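Local coordinates for smoothened (Xenopus laevis, PDB 5KZY), which relays Hedgehog signals as a probable G protein-coupled receptor of the Frizzled/Smoothened family, its cysteine-rich domain, the part in this chain, binding sterols and the steroidal alkaloid cyclopamine, at residues K6-E11 with G77-P82; P82-C87 with L107-D112. One frame throughout, in Å; residues are numbered along the deposited sequence.

Contact 1 (K6-E11 with G77-P82)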
ATOM      1  N   LYS A   6     -12.602   4.363   4.337  1.00 33.10           N
ATOM      2  CA  LYS A   6     -12.711   3.652   5.606  1.00 27.70           C
ATOM      3  C   LYS A   6     -12.485   4.609   6.773  1.00 28.31           C
ATOM      4  O   LYS A   6     -11.481   5.321   6.810  1.00 29.14           O
ATOM      5  CB  LYS A   6     -11.701   2.503   5.656  1.00 28.10           C
ATOM      6  CG  LYS A   6     -11.765   1.636   6.907  1.00 31.43           C
ATOM      7  CD  LYS A   6     -10.682   0.565   6.870  1.00 35.39           C
ATOM      8  CE  LYS A   6     -10.667  -0.279   8.137  1.00 41.11           C
ATOM      9  NZ  LYS A   6     -11.669  -1.381   8.115  1.00 44.93           N
ATOM     10  N   THR A   7     -13.424   4.630   7.714  1.00 30.54           N
ATOM     11  CA  THR A   7     -13.287   5.437   8.923  1.00 34.46           C
ATOM     12  C   THR A   7     -12.004   5.068   9.657  1.00 32.50           C
ATOM     13  O   THR A   7     -11.712   3.891   9.857  1.00 33.71           O
ATOM     14  CB  THR A   7     -14.495   5.261   9.867  1.00 26.12           C
ATOM     15  OG1 THR A   7     -15.615   5.986   9.346  1.00 32.61           O
ATOM     16  CG2 THR A   7     -14.174   5.780  11.263  1.00 28.91           C
ATOM     17  N   THR A   8     -11.234   6.080  10.043  1.00 32.56           N
ATOM     18  CA  THR A   8      -9.942   5.848  10.671  1.00 33.48           C
ATOM     19  C   THR A   8      -9.452   7.078  11.427  1.00 29.79           C
ATOM     20  O   THR A   8     -10.163   8.077  11.543  1.00 31.43           O
ATOM     21  CB  THR A   8      -8.884   5.454   9.627  1.00 36.01           C
ATOM     22  OG1 THR A   8      -7.672   5.068  10.287  1.00 37.94           O
ATOM     23  CG2 THR A   8      -8.604   6.623   8.694  1.00 38.78           C
ATOM     24  N   THR A   9      -8.232   6.991  11.944  1.00 26.36           N
ATOM     25  CA  THR A   9      -7.586   8.122  12.594  1.00 26.18           C
ATOM     26  C   THR A   9      -6.497   8.696  11.698  1.00 30.29           C
ATOM     27  O   THR A   9      -5.572   7.988  11.305  1.00 32.17           O
ATOM     28  CB  THR A   9      -6.970   7.724  13.947  1.00 25.24           C
ATOM     29  OG1 THR A   9      -7.991   7.193  14.802  1.00 31.23           O
ATOM     30  CG2 THR A   9      -6.332   8.932  14.618  1.00 22.62           C
ATOM     31  N   CYS A  10      -6.615   9.978  11.369  1.00 30.16           N
ATOM     32  CA  CYS A  10      -5.612  10.652  10.552  1.00 31.29           C
ATOM     33  C   CYS A  10      -4.428  11.106  11.393  1.00 31.01           C
ATOM     34  O   CYS A  10      -4.600  11.754  12.425  1.00 31.92           O
ATOM     35  CB  CYS A  10      -6.218  11.859   9.832  1.00 20.76           C
ATOM     36  SG  CYS A  10      -7.459  11.464   8.586  1.00 39.24           S
ATOM     37  N   GLU A  11      -3.226  10.763  10.947  1.00 18.76           N
ATOM     38  CA  GLU A  11      -2.013  11.290  11.553  1.00 18.99           C
ATOM     39  C   GLU A  11      -1.118  11.890  10.477  1.00 30.73           C
ATOM     40  O   GLU A  11      -1.117  11.425   9.336  1.00 34.32           O
ATOM     41  CB  GLU A  11      -1.270  10.201  12.335  1.00 19.37           C
ATOM     42  CG  GLU A  11      -1.240   8.840  11.673  1.00 24.18           C
ATOM     43  CD  GLU A  11      -0.532   7.801  12.527  1.00 32.36           C
ATOM     44  OE1 GLU A  11       0.618   8.057  12.944  1.00 32.70           O
ATOM     45  OE2 GLU A  11      -1.125   6.732  12.787  1.00 36.62           O
ATOM     46  N   GLY A  77     -10.864  11.783   8.837  1.00 31.56           N
ATOM     47  CA  GLY A  77     -11.196  10.530   9.490  1.00 30.26           C
ATOM     48  C   GLY A  77     -11.370   9.357   8.544  1.00 30.34           C
ATOM     49  O   GLY A  77     -11.669   8.246   8.981  1.00 30.33           O
ATOM     50  N   LYS A  78     -11.188   9.596   7.249  1.00 31.11           N
ATOM     51  CA  LYS A  78     -11.325   8.534   6.256  1.00 28.44           C
ATOM     52  C   LYS A  78     -10.035   8.356   5.463  1.00 29.79           C
ATOM     53  O   LYS A  78      -9.234   9.284   5.354  1.00 37.99           O
ATOM     54  CB  LYS A  78     -12.480   8.831   5.296  1.00 24.73           C
ATOM     55  CG  LYS A  78     -13.716   9.431   5.945  1.00 29.78           C
ATOM     56  CD  LYS A  78     -14.380   8.473   6.918  1.00 41.09           C
ATOM     57  CE  LYS A  78     -15.647   9.088   7.500  1.00 49.59           C
ATOM     58  NZ  LYS A  78     -16.281   8.218   8.530  1.00 50.00           N
ATOM     59  N   VAL A  79      -9.837   7.163   4.911  1.00 26.15           N
ATOM     60  CA  VAL A  79      -8.698   6.906   4.038  1.00 25.34           C
ATOM     61  C   VAL A  79      -9.143   6.468   2.652  1.00 26.01           C
ATOM     62  O   VAL A  79     -10.171   5.813   2.497  1.00 25.88           O
ATOM     63  CB  VAL A  79      -7.763   5.822   4.607  1.00 31.83           C
ATOM     64  CG1 VAL A  79      -6.797   6.427   5.599  1.00 34.42           C
ATOM     65  CG2 VAL A  79      -8.568   4.691   5.232  1.00 35.63           C
ATOM     66  N   GLU A  80      -8.359   6.832   1.645  1.00 29.56           N
ATOM     67  CA  GLU A  80      -8.612   6.367   0.292  1.00 33.82           C
ATOM     68  C   GLU A  80      -8.233   4.894   0.185  1.00 31.37           C
ATOM     69  O   GLU A  80      -7.128   4.499   0.558  1.00 31.34           O
ATOM     70  CB  GLU A  80      -7.839   7.207  -0.729  1.00 44.36           C
ATOM     71  CG  GLU A  80      -6.343   7.312  -0.458  1.00 56.45           C
ATOM     72  CD  GLU A  80      -5.607   8.078  -1.539  1.00 68.78           C
ATOM     73  OE1 GLU A  80      -6.170   9.065  -2.058  1.00 76.46           O
ATOM     74  OE2 GLU A  80      -4.465   7.690  -1.871  1.00 69.42           O
ATOM     75  N   LEU A  81      -9.165   4.080  -0.297  1.00 32.46           N
ATOM     76  CA  LEU A  81      -8.895   2.661  -0.495  1.00 34.69           C
ATOM     77  C   LEU A  81      -8.272   2.436  -1.865  1.00 42.42           C
ATOM     78  O   LEU A  81      -8.627   3.112  -2.829  1.00 54.51           O
ATOM     79  CB  LEU A  81     -10.176   1.835  -0.351  1.00 33.16           C
ATOM     80  CG  LEU A  81     -10.458   1.205   1.015  1.00 31.32           C
ATOM     81  CD1 LEU A  81     -10.586   2.264   2.098  1.00 35.92           C
ATOM     82  CD2 LEU A  81     -11.710   0.347   0.952  1.00 29.95           C
ATOM     83  N   PRO A  82      -7.327   1.491  -1.953  1.00 37.16           N
ATOM     84  CA  PRO A  82      -6.709   1.170  -3.242  1.00 35.37           C
ATOM     85  C   PRO A  82      -7.708   0.474  -4.158  1.00 30.74           C
ATOM     86  O   PRO A  82      -8.555  -0.276  -3.673  1.00 29.19           O
ATOM     87  CB  PRO A  82      -5.554   0.233  -2.863  1.00 34.35           C
ATOM     88  CG  PRO A  82      -5.385   0.381  -1.376  1.00 31.19           C
ATOM     89  CD  PRO A  82      -6.744   0.704  -0.854  1.00 31.85           C
TER
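Lys78 starts with CG beside its backbone N, bends at chi2 (-65°) and then runs straight, which lays its aliphatic chain alongside Thr7 with both side chains pointing the same way. NZ ends 2.5 Å from Thr7 OG1 in a modelled hydrogen bond whose exact length is doubtful, while CD rests 3.8 Å from Thr7 CA. Thr8 has OG1 anti to its backbone N (chi1 -173°), in position to hydrogen-bond Ser29 OG; CG2 is thereby turned to Val79, crossing it at about a right angle, 3.6 Å from CG1. The other Val79 methyl, CG2, meets Lys6 CB at 3.8 Å, and Leu81 CD1 touches the same CB from just past the strand end.

Between these two layers, the short, weakly bonded strands 5-7 and 78-80 pair antiparallel, with Thr7 and Lys78 a non-hydrogen-bonded pair. Val79 N donates to Lys6 O at 3.1 Å; the return bond, Lys6 N to Val79 O, is weak. Past the strand end, Thr8 N donates to Gly77 O, a bond modelled as very short. Gly77 N lies 3.4 Å from Cys10 SG, whose disulfide to Cys74 reaches the edge strand 74-75 of this three-stranded sheet.

The chemistry is thus divided: a solvent-facing lysine-threonine pair on one face, small methyl contacts on the other, and at the Cys10 end a disulfide that covalently links the N-terminal segment to strand 74-75.

Contact 2 (P82-C87 with L107-D112)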
ATOM      1  N   PRO A  82      -7.327   1.491  -1.953  1.00 37.16           N
ATOM      2  CA  PRO A  82      -6.709   1.170  -3.242  1.00 35.37           C
ATOM      3  C   PRO A  82      -7.708   0.474  -4.158  1.00 30.74           C
ATOM      4  O   PRO A  82      -8.555  -0.276  -3.673  1.00 29.19           O
ATOM      5  CB  PRO A  82      -5.554   0.233  -2.863  1.00 34.35           C
ATOM      6  CG  PRO A  82      -5.385   0.381  -1.376  1.00 31.19           C
ATOM      7  CD  PRO A  82      -6.744   0.704  -0.854  1.00 31.85           C
ATOM      8  N   SER A  83      -7.615   0.720  -5.459  1.00 34.54           N
ATOM      9  CA  SER A  83      -8.572   0.162  -6.407  1.00 42.00           C
ATOM     10  C   SER A  83      -8.216  -1.266  -6.801  1.00 43.89           C
ATOM     11  O   SER A  83      -7.096  -1.724  -6.577  1.00 43.65           O
ATOM     12  CB  SER A  83      -8.654   1.037  -7.657  1.00 46.85           C
ATOM     13  OG  SER A  83      -7.411   1.065  -8.336  1.00 52.47           O
ATOM     14  N   GLN A  84      -9.182  -1.963  -7.391  1.00 45.16           N
ATOM     15  CA  GLN A  84      -8.949  -3.301  -7.918  1.00 44.78           C
ATOM     16  C   GLN A  84      -7.974  -3.241  -9.087  1.00 45.38           C
ATOM     17  O   GLN A  84      -7.120  -4.115  -9.242  1.00 47.45           O
ATOM     18  CB  GLN A  84     -10.266  -3.941  -8.356  1.00 46.11           C
ATOM     19  CG  GLN A  84     -10.127  -5.333  -8.950  1.00 49.66           C
ATOM     20  CD  GLN A  84      -9.788  -6.385  -7.912  1.00 52.61           C
ATOM     21  OE1 GLN A  84      -9.115  -7.372  -8.211  1.00 56.88           O
ATOM     22  NE2 GLN A  84     -10.259  -6.184  -6.686  1.00 50.60           N
ATOM     23  N   GLY A  85      -8.105  -2.197  -9.901  1.00 43.16           N
ATOM     24  CA  GLY A  85      -7.246  -1.999 -11.055  1.00 41.56           C
ATOM     25  C   GLY A  85      -5.772  -1.958 -10.696  1.00 45.19           C
ATOM     26  O   GLY A  85      -4.949  -2.590 -11.352  1.00 49.86           O
ATOM     27  N   LEU A  86      -5.444  -1.211  -9.646  1.00 45.70           N
ATOM     28  CA  LEU A  86      -4.071  -1.109  -9.163  1.00 41.86           C
ATOM     29  C   LEU A  86      -3.568  -2.445  -8.632  1.00 40.67           C
ATOM     30  O   LEU A  86      -2.437  -2.859  -8.899  1.00 40.16           O
ATOM     31  CB  LEU A  86      -3.972  -0.045  -8.069  1.00 37.56           C
ATOM     32  CG  LEU A  86      -2.695  -0.070  -7.226  1.00 38.28           C
ATOM     33  CD1 LEU A  86      -1.470   0.179  -8.096  1.00 43.80           C
ATOM     34  CD2 LEU A  86      -2.772   0.945  -6.098  1.00 30.48           C
ATOM     35  N   CYS A  87      -4.418  -3.112  -7.863  1.00 39.02           N
ATOM     36  CA  CYS A  87      -4.072  -4.389  -7.261  1.00 34.39           C
ATOM     37  C   CYS A  87      -3.793  -5.461  -8.306  1.00 35.76           C
ATOM     38  O   CYS A  87      -2.884  -6.271  -8.147  1.00 33.62           O
ATOM     39  CB  CYS A  87      -5.199  -4.839  -6.320  1.00 32.62           C
ATOM     40  SG  CYS A  87      -4.912  -6.424  -5.511  1.00 66.93           S
ATOM     41  N   LEU A 107      -3.032  -7.702   0.928  1.00 33.71           N
ATOM     42  CA  LEU A 107      -2.438  -7.371  -0.362  1.00 31.21           C
ATOM     43  C   LEU A 107      -2.903  -8.352  -1.433  1.00 35.74           C
ATOM     44  O   LEU A 107      -2.349  -8.401  -2.532  1.00 38.62           O
ATOM     45  CB  LEU A 107      -0.912  -7.358  -0.265  1.00 27.11           C
ATOM     46  CG  LEU A 107      -0.330  -6.215   0.569  1.00 20.55           C
ATOM     47  CD1 LEU A 107       1.151  -6.425   0.813  1.00 17.47           C
ATOM     48  CD2 LEU A 107      -0.570  -4.878  -0.113  1.00 18.87           C
ATOM     49  N   LYS A 108      -3.923  -9.136  -1.099  1.00 34.68           N
ATOM     50  CA  LYS A 108      -4.576 -10.006  -2.068  1.00 29.49           C
ATOM     51  C   LYS A 108      -5.780  -9.280  -2.656  1.00 28.59           C
ATOM     52  O   LYS A 108      -6.446  -8.508  -1.966  1.00 32.30           O
ATOM     53  CB  LYS A 108      -4.993 -11.330  -1.424  1.00 28.56           C
ATOM     54  CG  LYS A 108      -3.821 -12.224  -1.039  1.00 29.07           C
ATOM     55  CD  LYS A 108      -4.296 -13.543  -0.449  1.00 33.00           C
ATOM     56  CE  LYS A 108      -3.127 -14.459  -0.114  1.00 37.45           C
ATOM     57  NZ  LYS A 108      -3.580 -15.730   0.521  1.00 40.39           N
ATOM     58  N   CYS A 109      -6.061  -9.532  -3.929  1.00 26.79           N
ATOM     59  CA  CYS A 109      -7.015  -8.719  -4.675  1.00 32.80           C
ATOM     60  C   CYS A 109      -8.477  -9.100  -4.453  1.00 40.40           C
ATOM     61  O   CYS A 109      -9.209  -9.356  -5.409  1.00 52.59           O
ATOM     62  CB  CYS A 109      -6.693  -8.787  -6.167  1.00 34.09           C
ATOM     63  SG  CYS A 109      -5.063  -8.139  -6.593  1.00 81.50           S
ATOM     64  N   THR A 110      -8.901  -9.127  -3.194  1.00 34.86           N
ATOM     65  CA  THR A 110     -10.316  -9.282  -2.879  1.00 37.29           C
ATOM     66  C   THR A 110     -10.955  -7.899  -2.802  1.00 43.20           C
ATOM     67  O   THR A 110     -10.291  -6.923  -2.454  1.00 47.77           O
ATOM     68  CB  THR A 110     -10.533 -10.038  -1.558  1.00 36.23           C
ATOM     69  OG1 THR A 110      -9.941  -9.301  -0.480  1.00 34.35           O
ATOM     70  CG2 THR A 110      -9.905 -11.423  -1.627  1.00 32.72           C
ATOM     71  N   THR A 111     -12.243  -7.815  -3.123  1.00 44.22           N
ATOM     72  CA  THR A 111     -12.913  -6.521  -3.237  1.00 45.96           C
ATOM     73  C   THR A 111     -13.130  -5.826  -1.893  1.00 46.44           C
ATOM     74  O   THR A 111     -13.535  -4.663  -1.854  1.00 45.92           O
ATOM     75  CB  THR A 111     -14.277  -6.657  -3.942  1.00 45.91           C
ATOM     76  OG1 THR A 111     -15.112  -7.561  -3.207  1.00 48.18           O
ATOM     77  CG2 THR A 111     -14.095  -7.172  -5.361  1.00 43.28           C
ATOM     78  N   ASP A 112     -12.862  -6.528  -0.797  1.00 45.39           N
ATOM     79  CA  ASP A 112     -12.974  -5.919   0.525  1.00 40.64           C
ATOM     80  C   ASP A 112     -11.791  -4.992   0.792  1.00 41.80           C
ATOM     81  O   ASP A 112     -11.947  -3.927   1.391  1.00 41.44           O
ATOM     82  CB  ASP A 112     -13.075  -6.991   1.615  1.00 35.82           C
ATOM     83  CG  ASP A 112     -12.020  -8.072   1.477  1.00 38.56           C
ATOM     84  OD1 ASP A 112     -11.005  -7.836   0.790  1.00 42.13           O
ATOM     85  OD2 ASP A 112     -12.207  -9.161   2.061  1.00 37.04           O
TER
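The carboxamide of Gln84 meets Cys109 with its oxygen-nitrogen end: Cys109 O sits almost evenly before the two, 3.4 Å from OE1 and 3.6 Å from NE2. To one side of the amide plane lies Cys109 CB, 3.5 Å from OE1; to the other, and more loosely, Thr111 CG2 approaches NE2. The amide is bonded beyond this contact, OE1 accepting from Gln88 NE2 and NE2 donating to Phe114 O, two bonds that fix its rotation and leave Cys109 O as a mere neighbour of OE1.

What joins the segments is the Cys87-Cys109 disulfide, one of the cysteine-rich Fz domain's, 2.0 Å between the SG atoms and left-handed, with a torsion of -101° about the S-S bond. On the helix side SG stands anti to the backbone N (chi1 179°), reaching straight out to the loop. Cys109 is the centre of an inverse gamma turn closed by Thr110 N to Lys108 O at 2.8 Å, and the turn presents its SG to the helix. Asp112 binds zinc in another structure of the protein, not here.

Arg91 braces the junction, hydrogen-bonding Cys87 O through NE and, weakly, Leu107 O through NH2. Ser83 N-caps helix 84-88, its OG accepting from Leu86 N at 3.3 Å. Leu86 packs on Pro64 and Ala68, and Leu107 on Val69, placing this short helix and the loop that follows helix 95-100 together against helix 56-70.

In the fold
From the N terminus, strand 5-7 finds its partner only after the chain has run through the pairing of 11-12 with 27-28, helices 39-49 and 56-70 and strand 74-75; contact 1 then closes this 65-residue loop at strand 78-80. The chain leaves that strand through Pro82, common to both contacts and packed on Ala68, Val69 and Phe114, and turns into helix 84-88. Contact 2 opens there and closes a shorter loop of 19 residues, holding helix 95-100, at residues 107-112. The two loops follow in series, neither nesting nor crossing. Contact 1 ties the N-terminal strand to strand 78-80, and contact 2, through its disulfide, ties the loop 107-112 to helix 84-88, which packs on helix 56-70.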